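Local coordinates for hypothetical protein ylbA (Escherichia coli, PDB 1RC6) that catalyses the manganese-dependent deamination of (S)-ureidoglycine to (S)-ureidoglycolate and ammonia in the breakdown of allantoin, at residues A[91-99]-A[109-117]; A[147-157]-A[167-177]. All coordinates share one frame; numbering follows the deposited sequence.

In the fold
Contact 1 lies inside the N-terminal cupin domain. Contact 2 joins that domain to the C-terminal one. The two share a sheet, because strands 107-111 and 147-150 are neighbours in it. Y110 N of contact 1 probably donates to V147 O of contact 2 (2.7 Å). L109 and Y110 also pack against contact 2. Contact 1 is mostly buried, with apolar side chains, two alanines among them, inside and one hydrogen bond at its exposed end. Contact 2 is larger but only partly buried. It combines aromatic and aliphatic packing with a charged end where a buried aspartate meets exposed side chains, and no hydrogen bond crosses it. It lies nearer the probable substrate site than contact 1.

Contact 1 (A[91-99]-A[109-117]); sequences NITAKAEGK and LYCPPGSLM
The CB of A96 packs on the SG of C111 between two sheets of the N-terminal cupin domain. Strand 91-96 lies in one sheet and strand 109-111 in the other. Their axes pass 9.0 Å apart and run in nearly the same direction, at 20°. This is face-to-face packing of sheets in a cupin beta-barrel.

The inner part is tight. The CB of A96 sits 3.5 Å from the SG of C111. Two residues earlier in the strand, the CB of A94 meets CD2 of L109 at 3.8 Å. The CB of L109 already points toward strand 91-96, and with CG anti to the backbone N (chi1 170°) CD2 meets that methyl. C111 and M117 also touch T83 of strand 81-89, so this apolar layer continues into the barrel.

Past C111 the chain makes a type II turn from P112 to S115, with G114 at a position of positive phi. It then crosses over to the sheet of strand 91-96. There the CA of M117 makes a CH...O contact of 3.4 Å with K95 O. The next residue, T118, takes up backbone pairing with K95.

The outer side is looser and exposed. E97 lies in the type I' turn from A96 to K99. Its extended side chain carries the carboxylate over to the other loop. S115 OG donates to E97 OE2 (2.6 Å), arriving on the anti side and 20° out of the carboxylate plane. The same OE2 lies 3.6 Å from CG of P112, and the E97 and P112 side chains approach from opposite directions.

The chemistry is thus divided by depth. Apolar groups fill the interior, while the carboxylate stays at the solvent side, where a single hydroxyl hydrogen bond holds it and solvent probably screens its charge.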
loop_
_atom_site.group_PDB
_atom_site.type_symbol
_atom_site.label_atom_id
_atom_site.label_comp_id
_atom_site.label_asym_id
_atom_site.label_seq_id
_atom_site.Cartn_x
_atom_site.Cartn_y
_atom_site.Cartn_z
ATOM N N ASN A 91 -9.013 -0.181 14.341
ATOM C CA ASN A 91 -10.217 0.514 13.914
ATOM C C ASN A 91 -9.979 1.988 13.901
ATOM O O ASN A 91 -9.498 2.548 14.887
ATOM C CB ASN A 91 -11.383 0.224 14.860
ATOM C CG ASN A 91 -11.999 -1.118 14.610
ATOM O OD1 ASN A 91 -11.433 -2.140 14.984
ATOM N ND2 ASN A 91 -13.163 -1.131 13.951
ATOM N N ILE A 92 -10.342 2.618 12.792
ATOM C CA ILE A 92 -10.165 4.048 12.646
ATOM C C ILE A 92 -11.447 4.689 12.142
ATOM O O ILE A 92 -12.412 4.010 11.791
ATOM C CB ILE A 92 -9.039 4.379 11.636
ATOM C CG1 ILE A 92 -9.512 4.086 10.218
ATOM C CG2 ILE A 92 -7.806 3.540 11.925
ATOM C CD1 ILE A 92 -8.930 5.042 9.212
ATOM N N THR A 93 -11.440 6.011 12.100
ATOM C CA THR A 93 -12.581 6.766 11.636
ATOM C C THR A 93 -12.062 7.731 10.595
ATOM O O THR A 93 -11.353 8.684 10.906
ATOM C CB THR A 93 -13.234 7.548 12.795
ATOM O OG1 THR A 93 -13.746 6.619 13.750
ATOM C CG2 THR A 93 -14.369 8.428 12.291
ATOM N N ALA A 94 -12.409 7.472 9.348
ATOM C CA ALA A 94 -11.960 8.325 8.264
ATOM C C ALA A 94 -13.064 9.273 7.859
ATOM O O ALA A 94 -14.246 9.001 8.078
ATOM C CB ALA A 94 -11.547 7.476 7.078
ATOM N N LYS A 95 -12.671 10.385 7.259
ATOM C CA LYS A 95 -13.629 11.368 6.805
ATOM C C LYS A 95 -13.192 12.001 5.499
ATOM O O LYS A 95 -12.035 12.374 5.330
ATOM C CB LYS A 95 -13.831 12.442 7.872
ATOM C CG LYS A 95 -14.498 11.929 9.138
ATOM C CD LYS A 95 -14.833 13.059 10.112
ATOM C CE LYS A 95 -15.715 12.553 11.245
ATOM N NZ LYS A 95 -16.258 13.664 12.060
ATOM N N ALA A 96 -14.136 12.106 4.571
ATOM C CA ALA A 96 -13.890 12.704 3.260
ATOM C C ALA A 96 -15.218 12.998 2.564
ATOM O O ALA A 96 -16.220 12.319 2.805
ATOM C CB ALA A 96 -13.042 11.769 2.388
ATOM N N GLU A 97 -15.205 14.013 1.705
ATOM C CA GLU A 97 -16.385 14.420 0.964
ATOM C C GLU A 97 -17.632 14.452 1.861
ATOM O O GLU A 97 -18.693 13.933 1.504
ATOM C CB GLU A 97 -16.597 13.485 -0.230
ATOM C CG GLU A 97 -15.389 13.429 -1.156
ATOM C CD GLU A 97 -15.697 12.829 -2.509
ATOM O OE1 GLU A 97 -16.435 11.831 -2.574
ATOM O OE2 GLU A 97 -15.183 13.343 -3.516
ATOM N N GLY A 98 -17.477 15.053 3.037
ATOM C CA GLY A 98 -18.577 15.179 3.967
ATOM C C GLY A 98 -19.096 13.914 4.606
ATOM O O GLY A 98 -19.991 13.994 5.443
ATOM N N LYS A 99 -18.574 12.750 4.241
ATOM C CA LYS A 99 -19.072 11.521 4.849
ATOM C C LYS A 99 -18.127 11.033 5.929
ATOM O O LYS A 99 -17.058 11.605 6.135
ATOM C CB LYS A 99 -19.248 10.436 3.794
ATOM C CG LYS A 99 -20.005 10.886 2.561
ATOM C CD LYS A 99 -20.008 9.792 1.520
ATOM C CE LYS A 99 -20.306 10.337 0.134
ATOM N NZ LYS A 99 -20.134 9.265 -0.900
ATOM N N LEU A 109 -10.298 3.161 1.960
ATOM C CA LEU A 109 -10.902 4.391 1.486
ATOM C C LEU A 109 -10.070 5.071 0.402
ATOM O O LEU A 109 -8.907 5.417 0.622
ATOM C CB LEU A 109 -11.099 5.381 2.635
ATOM C CG LEU A 109 -11.511 6.780 2.158
ATOM C CD1 LEU A 109 -12.857 6.716 1.464
ATOM C CD2 LEU A 109 -11.570 7.729 3.333
ATOM N N TYR A 110 -10.680 5.267 -0.764
ATOM C CA TYR A 110 -10.032 5.953 -1.873
ATOM C C TYR A 110 -10.667 7.330 -2.036
ATOM O O TYR A 110 -11.879 7.481 -1.926
ATOM C CB TYR A 110 -10.189 5.170 -3.188
ATOM C CG TYR A 110 -9.813 6.002 -4.400
ATOM C CD1 TYR A 110 -10.714 6.900 -4.956
ATOM C CD2 TYR A 110 -8.512 5.983 -4.915
ATOM C CE1 TYR A 110 -10.336 7.770 -5.980
ATOM C CE2 TYR A 110 -8.125 6.844 -5.938
ATOM C CZ TYR A 110 -9.043 7.741 -6.462
ATOM O OH TYR A 110 -8.665 8.628 -7.439
ATOM N N CYS A 111 -9.848 8.334 -2.301
ATOM C CA CYS A 111 -10.348 9.686 -2.509
ATOM C C CYS A 111 -9.857 10.259 -3.831
ATOM O O CYS A 111 -8.654 10.284 -4.099
ATOM C CB CYS A 111 -9.896 10.625 -1.389
ATOM S SG CYS A 111 -10.682 10.351 0.212
ATOM N N PRO A 112 -10.787 10.727 -4.682
ATOM C CA PRO A 112 -10.376 11.301 -5.964
ATOM C C PRO A 112 -9.607 12.570 -5.659
ATOM O O PRO A 112 -9.578 13.023 -4.524
ATOM C CB PRO A 112 -11.704 11.583 -6.658
ATOM C CG PRO A 112 -12.612 11.907 -5.499
ATOM C CD PRO A 112 -12.251 10.806 -4.523
ATOM N N PRO A 113 -8.974 13.162 -6.674
ATOM C CA PRO A 113 -8.194 14.394 -6.523
ATOM C C PRO A 113 -8.981 15.497 -5.846
ATOM O O PRO A 113 -10.155 15.691 -6.135
ATOM C CB PRO A 113 -7.857 14.769 -7.955
ATOM C CG PRO A 113 -7.822 13.458 -8.640
ATOM C CD PRO A 113 -9.007 12.734 -8.081
ATOM N N GLY A 114 -8.329 16.212 -4.938
ATOM C CA GLY A 114 -8.982 17.312 -4.255
ATOM C C GLY A 114 -9.702 16.992 -2.961
ATOM O O GLY A 114 -9.664 17.793 -2.021
ATOM N N SER A 115 -10.362 15.837 -2.898
ATOM C CA SER A 115 -11.087 15.472 -1.694
ATOM C C SER A 115 -10.189 15.069 -0.539
ATOM O O SER A 115 -9.920 13.891 -0.342
ATOM C CB SER A 115 -12.072 14.346 -1.986
ATOM O OG SER A 115 -13.075 14.780 -2.879
ATOM N N LEU A 116 -9.721 16.060 0.215
ATOM C CA LEU A 116 -8.893 15.818 1.380
ATOM C C LEU A 116 -9.500 14.734 2.253
ATOM O O LEU A 116 -10.725 14.595 2.350
ATOM C CB LEU A 116 -8.769 17.087 2.196
ATOM C CG LEU A 116 -7.544 17.952 1.903
ATOM C CD1 LEU A 116 -7.239 17.950 0.415
ATOM C CD2 LEU A 116 -7.790 19.352 2.452
ATOM N N MET A 117 -8.632 13.967 2.898
ATOM C CA MET A 117 -9.051 12.871 3.761
ATOM C C MET A 117 -8.524 13.117 5.173
ATOM O O MET A 117 -7.434 13.669 5.349
ATOM C CB MET A 117 -8.479 11.567 3.215
ATOM C CG MET A 117 -8.432 10.421 4.199
ATOM S SD MET A 117 -7.318 9.067 3.674
ATOM C CE MET A 117 -8.027 8.605 2.052
#

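Contact 2 (A[147-157]-A[167-177]); sequences VSGNASELERI and LLDFLPKELGF
L154 lays a methyl group on the ring of F170. This joins the two halves of a bicupin fold: strand 147-150 edges a sheet of the N-terminal domain, strand 167-169 one of the C-terminal domain. CD1 of L154 stands 3.9 Å from the F170 ring centroid and only 8° off the normal, a CH-pi contact. With CG anti to the carbonyl carbon, CD1 reaches the ring. The CB of A151 comes obliquely to the same ring. CD2 of L168 lies over one face of the R156 guanidinium, offset toward its rim, although R156 is poorly ordered.

V147 makes a second apolar patch. Its CG2 branch lies 3.9 Å from CZ of F177 and 4.0 Å from CD of P172. That CD also lies over one face of the F177 ring.

At the other end a buried D169 meets exposed E155 and I157. I157 turns CD1 to within 3.5 Å of OD2 of D169. E155, poorly ordered, is bent at chi2 (-89°), which brings its carboxylate across that of D169. The two acid planes are 72° apart, and the like charges probably disfavour a closer approach. K173 NZ makes a long, weak salt bridge to D169 OD2. Were D169 an alanine, K173 would probably lose its carboxylate mate and a gap would open beside I157 CD1. D169 lies about 8 Å, side chain to side chain, from K253, a probable substrate-binding residue.

Where strand 147-150 ends, N150 forms an Asx turn: S152 N donates to N150 OD1 at 3.0 Å, in the carbonyl plane, on a lone pair.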
loop_
_atom_site.group_PDB
_atom_site.type_symbol
_atom_site.label_atom_id
_atom_site.label_comp_id
_atom_site.label_asym_id
_atom_site.label_seq_id
_atom_site.Cartn_x
_atom_site.Cartn_y
_atom_site.Cartn_z
ATOM N N VAL A 147 -14.369 5.896 -3.114
ATOM C CA VAL A 147 -14.723 4.491 -2.984
ATOM C C VAL A 147 -14.286 4.060 -1.593
ATOM O O VAL A 147 -13.214 4.438 -1.133
ATOM C CB VAL A 147 -14.011 3.617 -4.023
ATOM C CG1 VAL A 147 -14.406 2.163 -3.833
ATOM C CG2 VAL A 147 -14.365 4.083 -5.410
ATOM N N SER A 148 -15.122 3.281 -0.918
ATOM C CA SER A 148 -14.799 2.815 0.418
ATOM C C SER A 148 -15.477 1.476 0.705
ATOM O O SER A 148 -16.526 1.176 0.152
ATOM C CB SER A 148 -15.229 3.865 1.439
ATOM O OG SER A 148 -14.844 3.477 2.747
ATOM N N GLY A 149 -14.870 0.665 1.557
ATOM C CA GLY A 149 -15.447 -0.626 1.880
ATOM C C GLY A 149 -14.476 -1.466 2.688
ATOM O O GLY A 149 -13.554 -0.932 3.323
ATOM N N ASN A 150 -14.672 -2.777 2.683
ATOM C CA ASN A 150 -13.775 -3.652 3.407
ATOM C C ASN A 150 -13.345 -4.739 2.454
ATOM O O ASN A 150 -14.097 -5.113 1.561
ATOM C CB ASN A 150 -14.463 -4.265 4.628
ATOM C CG ASN A 150 -13.463 -4.844 5.630
ATOM O OD1 ASN A 150 -12.805 -5.859 5.359
ATOM N ND2 ASN A 150 -13.333 -4.184 6.791
ATOM N N ALA A 151 -12.128 -5.239 2.628
ATOM C CA ALA A 151 -11.626 -6.284 1.753
ATOM C C ALA A 151 -12.584 -7.462 1.809
ATOM O O ALA A 151 -12.914 -8.069 0.787
ATOM C CB ALA A 151 -10.235 -6.711 2.192
ATOM N N SER A 152 -13.035 -7.773 3.016
ATOM C CA SER A 152 -13.962 -8.871 3.223
ATOM C C SER A 152 -15.067 -8.886 2.158
ATOM O O SER A 152 -15.314 -9.916 1.530
ATOM C CB SER A 152 -14.579 -8.772 4.623
ATOM O OG SER A 152 -15.242 -7.530 4.814
ATOM N N GLU A 153 -15.711 -7.740 1.946
ATOM C CA GLU A 153 -16.797 -7.622 0.976
ATOM C C GLU A 153 -16.353 -7.510 -0.487
ATOM O O GLU A 153 -17.148 -7.156 -1.355
ATOM C CB GLU A 153 -17.696 -6.423 1.336
ATOM C CG GLU A 153 -16.928 -5.197 1.822
ATOM C CD GLU A 153 -17.720 -3.895 1.752
ATOM O OE1 GLU A 153 -18.012 -3.431 0.628
ATOM O OE2 GLU A 153 -18.042 -3.328 2.822
ATOM N N LEU A 154 -15.092 -7.812 -0.775
ATOM C CA LEU A 154 -14.611 -7.725 -2.155
ATOM C C LEU A 154 -14.720 -9.054 -2.869
ATOM O O LEU A 154 -14.722 -10.101 -2.233
ATOM C CB LEU A 154 -13.147 -7.285 -2.195
ATOM C CG LEU A 154 -12.797 -5.811 -2.021
ATOM C CD1 LEU A 154 -11.295 -5.634 -2.155
ATOM C CD2 LEU A 154 -13.515 -4.992 -3.074
ATOM N N GLU A 155 -14.795 -9.011 -4.195
ATOM C CA GLU A 155 -14.870 -10.229 -4.994
ATOM C C GLU A 155 -13.707 -11.105 -4.559
ATOM O O GLU A 155 -12.818 -10.648 -3.846
ATOM C CB GLU A 155 -14.736 -9.915 -6.487
ATOM C CG GLU A 155 -13.365 -9.355 -6.902
ATOM C CD GLU A 155 -13.268 -7.836 -6.809
ATOM O OE1 GLU A 155 -13.510 -7.276 -5.720
ATOM O OE2 GLU A 155 -12.941 -7.202 -7.837
ATOM N N ARG A 156 -13.686 -12.353 -5.005
ATOM C CA ARG A 156 -12.623 -13.257 -4.595
ATOM C C ARG A 156 -11.908 -13.898 -5.778
ATOM O O ARG A 156 -11.617 -15.087 -5.757
ATOM C CB ARG A 156 -13.223 -14.336 -3.687
ATOM C CG ARG A 156 -12.243 -15.172 -2.870
ATOM C CD ARG A 156 -11.590 -14.380 -1.747
ATOM N NE ARG A 156 -12.451 -13.330 -1.205
ATOM C CZ ARG A 156 -12.114 -12.546 -0.184
ATOM N NH1 ARG A 156 -10.936 -12.702 0.413
ATOM N NH2 ARG A 156 -12.940 -11.588 0.228
ATOM N N ILE A 157 -11.604 -13.112 -6.801
ATOM C CA ILE A 157 -10.912 -13.643 -7.973
ATOM C C ILE A 157 -9.810 -14.609 -7.532
ATOM O O ILE A 157 -9.062 -15.140 -8.350
ATOM C CB ILE A 157 -10.272 -12.509 -8.805
ATOM C CG1 ILE A 157 -11.309 -11.414 -9.078
ATOM C CG2 ILE A 157 -9.741 -13.061 -10.124
ATOM C CD1 ILE A 157 -10.750 -10.193 -9.812
ATOM N N LEU A 167 -7.011 -13.116 -5.941
ATOM C CA LEU A 167 -6.684 -11.751 -6.311
ATOM C C LEU A 167 -7.839 -10.862 -5.890
ATOM O O LEU A 167 -8.997 -11.264 -5.989
ATOM C CB LEU A 167 -6.498 -11.613 -7.818
ATOM C CG LEU A 167 -6.317 -10.146 -8.220
ATOM C CD1 LEU A 167 -5.075 -9.596 -7.524
ATOM C CD2 LEU A 167 -6.191 -10.002 -9.724
ATOM N N LEU A 168 -7.527 -9.671 -5.389
ATOM C CA LEU A 168 -8.563 -8.722 -5.023
ATOM C C LEU A 168 -8.317 -7.406 -5.752
ATOM O O LEU A 168 -7.175 -6.946 -5.853
ATOM C CB LEU A 168 -8.579 -8.465 -3.520
ATOM C CG LEU A 168 -8.706 -9.679 -2.607
ATOM C CD1 LEU A 168 -9.124 -9.212 -1.213
ATOM C CD2 LEU A 168 -9.743 -10.655 -3.167
ATOM N N ASP A 169 -9.387 -6.823 -6.286
ATOM C CA ASP A 169 -9.293 -5.542 -6.966
ATOM C C ASP A 169 -10.071 -4.555 -6.102
ATOM O O ASP A 169 -11.274 -4.704 -5.892
ATOM C CB ASP A 169 -9.893 -5.617 -8.366
ATOM C CG ASP A 169 -9.159 -6.589 -9.260
ATOM O OD1 ASP A 169 -8.076 -7.062 -8.848
ATOM O OD2 ASP A 169 -9.663 -6.873 -10.375
ATOM N N PHE A 170 -9.367 -3.548 -5.597
ATOM C CA PHE A 170 -9.956 -2.554 -4.717
ATOM C C PHE A 170 -10.728 -1.438 -5.377
ATOM O O PHE A 170 -11.649 -0.897 -4.783
ATOM C CB PHE A 170 -8.860 -1.925 -3.871
ATOM C CG PHE A 170 -8.521 -2.704 -2.653
ATOM C CD1 PHE A 170 -9.151 -2.440 -1.454
ATOM C CD2 PHE A 170 -7.562 -3.707 -2.701
ATOM C CE1 PHE A 170 -8.832 -3.168 -0.310
ATOM C CE2 PHE A 170 -7.237 -4.442 -1.558
ATOM C CZ PHE A 170 -7.876 -4.171 -0.362
ATOM N N LEU A 171 -10.353 -1.088 -6.597
ATOM C CA LEU A 171 -10.982 0.026 -7.283
ATOM C C LEU A 171 -11.640 -0.328 -8.595
ATOM O O LEU A 171 -11.402 -1.382 -9.157
ATOM C CB LEU A 171 -9.926 1.119 -7.519
ATOM C CG LEU A 171 -9.648 2.177 -6.439
ATOM C CD1 LEU A 171 -9.876 1.625 -5.039
ATOM C CD2 LEU A 171 -8.233 2.694 -6.603
ATOM N N PRO A 172 -12.502 0.561 -9.100
ATOM C CA PRO A 172 -13.184 0.306 -10.374
ATOM C C PRO A 172 -12.141 0.281 -11.498
ATOM O O PRO A 172 -11.112 0.941 -11.395
ATOM C CB PRO A 172 -14.140 1.502 -10.496
ATOM C CG PRO A 172 -14.414 1.874 -9.082
ATOM C CD PRO A 172 -13.058 1.755 -8.434
ATOM N N LYS A 173 -12.412 -0.462 -12.563
ATOM C CA LYS A 173 -11.489 -0.561 -13.694
ATOM C C LYS A 173 -11.675 0.552 -14.724
ATOM O O LYS A 173 -10.835 0.733 -15.591
ATOM C CB LYS A 173 -11.668 -1.909 -14.390
ATOM C CG LYS A 173 -11.804 -3.081 -13.435
ATOM C CD LYS A 173 -10.488 -3.432 -12.772
ATOM C CE LYS A 173 -9.769 -4.515 -13.555
ATOM N NZ LYS A 173 -10.526 -5.803 -13.544
ATOM N N GLU A 174 -12.777 1.288 -14.639
ATOM C CA GLU A 174 -13.067 2.374 -15.575
ATOM C C GLU A 174 -11.926 3.380 -15.741
ATOM O O GLU A 174 -11.225 3.720 -14.785
ATOM C CB GLU A 174 -14.337 3.129 -15.144
ATOM C CG GLU A 174 -15.654 2.463 -15.516
ATOM C CD GLU A 174 -15.785 1.048 -14.974
ATOM O OE1 GLU A 174 -15.710 0.865 -13.739
ATOM O OE2 GLU A 174 -15.970 0.116 -15.788
ATOM N N LEU A 175 -11.774 3.878 -16.961
ATOM C CA LEU A 175 -10.735 4.838 -17.280
ATOM C C LEU A 175 -10.758 6.038 -16.365
ATOM O O LEU A 175 -9.798 6.812 -16.331
ATOM C CB LEU A 175 -10.876 5.313 -18.722
ATOM C CG LEU A 175 -10.928 4.213 -19.786
ATOM C CD1 LEU A 175 -10.975 4.848 -21.156
ATOM C CD2 LEU A 175 -9.717 3.299 -19.655
ATOM N N GLY A 176 -11.860 6.209 -15.640
ATOM C CA GLY A 176 -11.962 7.328 -14.721
ATOM C C GLY A 176 -10.820 7.187 -13.740
ATOM O O GLY A 176 -10.242 8.186 -13.266
ATOM N N PHE A 177 -10.487 5.929 -13.452
ATOM C CA PHE A 177 -9.401 5.612 -12.540
ATOM C C PHE A 177 -8.098 5.387 -13.299
ATOM O O PHE A 177 -8.075 4.749 -14.346
ATOM C CB PHE A 177 -9.754 4.379 -11.714
ATOM C CG PHE A 177 -10.814 4.628 -10.678
ATOM C CD1 PHE A 177 -10.472 4.816 -9.345
ATOM C CD2 PHE A 177 -12.152 4.719 -11.043
ATOM C CE1 PHE A 177 -11.450 5.096 -8.394
ATOM C CE2 PHE A 177 -13.127 4.994 -10.110
ATOM C CZ PHE A 177 -12.779 5.184 -8.782
#